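PDB 2XQ0: leucine aminopeptidase 2, which cleaves amino-terminal residues, preferentially from di- and tripeptides, as a zinc-dependent M1-family aminopeptidase and also shows low epoxide hydrolase activity in vitro. Local coordinates for residues A[246-249]-A[250-253]. Residues are numbered along the deposited sequence; the frame is centred on the assembly and turned at random.
Sequences FIQT and AEKI
I247 and E251, one helical turn apart, run side by side in the same direction, with the I247 methyl CG2 lying 4.0 Å from the E251 carboxylate carbon CD. With CG1 of I247 beside the backbone N (chi1 -58°), CG2 is left anti to that N and lies along the helix toward the glutamate. Beyond CG the E251 chain is extended, and its head is fixed from outside: OE1 forms a salt bridge with R222, while OE2 accepts a hydrogen bond from the backbone N of Y257. From the neighbouring position, Q248 slants across the glutamate and brings CG to 4.1 Å from E251 OE1, its amide plane turned 29° from the carboxylate; its NE2 bonds back to E244. Further round the helix, T249 and I253 make a second aligned pair, T249 CG2 and I253 CD1 meeting at 4.0 Å. T249 sends OG1 the other way, back to the carbonyl of K245. Regular backbone bonds such as A250 N to F246 O (3.0 Å) hold the turns, and at the last one K252 N adds a weak bond to T249 O. F246 and A250 pack on helix 321-339 and on helix 297-311, which carries the HExxH motif with the zinc ligands H301 and H305. The i to i+4 pairs I247/E251 and T249/I253, with the i to i+3 pair Q248/E251, are typical of side-chain packing along an alpha-helix, here helix 243-253, packed against the zinc-binding helix of the M1 peptidase domain.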
loop_
_atom_site.group_PDB
_atom_site.type_symbol
_atom_site.label_atom_id
_atom_site.label_comp_id
_atom_site.label_asym_id
_atom_site.label_seq_id
_atom_site.Cartn_x
_atom_site.Cartn_y
_atom_site.Cartn_z
ATOM N N PHE A 246 -18.211 -4.308 -5.583
ATOM C CA PHE A 246 -16.914 -3.845 -6.059
ATOM C C PHE A 246 -16.325 -4.803 -7.089
ATOM O O PHE A 246 -15.807 -4.382 -8.141
ATOM C CB PHE A 246 -15.916 -3.714 -4.910
ATOM C CG PHE A 246 -16.117 -2.500 -4.061
ATOM C CD1 PHE A 246 -16.937 -1.476 -4.468
ATOM C CD2 PHE A 246 -15.475 -2.393 -2.831
ATOM C CE1 PHE A 246 -17.121 -0.350 -3.662
ATOM C CE2 PHE A 246 -15.654 -1.275 -2.025
ATOM C CZ PHE A 246 -16.479 -0.253 -2.447
ATOM N N ILE A 247 -16.370 -6.097 -6.797
ATOM C CA ILE A 247 -15.756 -7.025 -7.733
ATOM C C ILE A 247 -16.429 -6.920 -9.091
ATOM O O ILE A 247 -15.754 -6.761 -10.105
ATOM C CB ILE A 247 -15.748 -8.484 -7.250
ATOM C CG1 ILE A 247 -15.012 -8.604 -5.921
ATOM C CG2 ILE A 247 -15.008 -9.358 -8.285
ATOM C CD1 ILE A 247 -15.027 -10.007 -5.355
ATOM N N GLN A 248 -17.758 -6.985 -9.105
ATOM C CA GLN A 248 -18.537 -6.965 -10.354
ATOM C C GLN A 248 -18.370 -5.643 -11.101
ATOM O O GLN A 248 -18.358 -5.607 -12.328
ATOM C CB GLN A 248 -20.022 -7.249 -10.088
ATOM C CG GLN A 248 -20.329 -8.718 -9.750
ATOM C CD GLN A 248 -21.783 -8.922 -9.334
ATOM O OE1 GLN A 248 -22.652 -8.119 -9.681
ATOM N NE2 GLN A 248 -22.050 -9.987 -8.571
ATOM N N THR A 249 -18.207 -4.558 -10.356
ATOM C CA THR A 249 -17.906 -3.268 -10.976
ATOM C C THR A 249 -16.540 -3.256 -11.696
ATOM O O THR A 249 -16.427 -2.800 -12.841
ATOM C CB THR A 249 -17.968 -2.126 -9.956
ATOM O OG1 THR A 249 -19.297 -2.051 -9.407
ATOM C CG2 THR A 249 -17.633 -0.811 -10.646
ATOM N N ALA A 250 -15.510 -3.766 -11.030
ATOM C CA ALA A 250 -14.185 -3.864 -11.642
ATOM C C ALA A 250 -14.195 -4.745 -12.874
ATOM O O ALA A 250 -13.561 -4.434 -13.883
ATOM C CB ALA A 250 -13.172 -4.392 -10.626
ATOM N N GLU A 251 -14.891 -5.869 -12.776
ATOM C CA GLU A 251 -14.981 -6.814 -13.877
ATOM C C GLU A 251 -15.635 -6.205 -15.126
ATOM O O GLU A 251 -15.264 -6.540 -16.239
ATOM C CB GLU A 251 -15.749 -8.057 -13.450
ATOM C CG GLU A 251 -14.970 -9.017 -12.536
ATOM C CD GLU A 251 -15.794 -10.257 -12.141
ATOM O OE1 GLU A 251 -16.973 -10.104 -11.735
ATOM O OE2 GLU A 251 -15.256 -11.381 -12.220
ATOM N N LYS A 252 -16.608 -5.321 -14.935
ATOM C CA LYS A 252 -17.275 -4.680 -16.062
ATOM C C LYS A 252 -16.343 -3.679 -16.728
ATOM O O LYS A 252 -16.336 -3.551 -17.947
ATOM C CB LYS A 252 -18.565 -3.982 -15.603
ATOM C CG LYS A 252 -19.280 -3.233 -16.717
ATOM C CD LYS A 252 -20.660 -2.724 -16.301
ATOM C CE LYS A 252 -21.410 -2.161 -17.517
ATOM N NZ LYS A 252 -22.515 -1.246 -17.120
ATOM N N ILE A 253 -15.562 -2.960 -15.927
ATOM C CA ILE A 253 -14.638 -1.972 -16.481
ATOM C C ILE A 253 -13.506 -2.686 -17.218
ATOM O O ILE A 253 -13.136 -2.312 -18.338
ATOM C CB ILE A 253 -14.065 -1.045 -15.381
ATOM C CG1 ILE A 253 -15.163 -0.128 -14.821
ATOM C CG2 ILE A 253 -12.896 -0.233 -15.923
ATOM C CD1 ILE A 253 -14.956 0.273 -13.354
#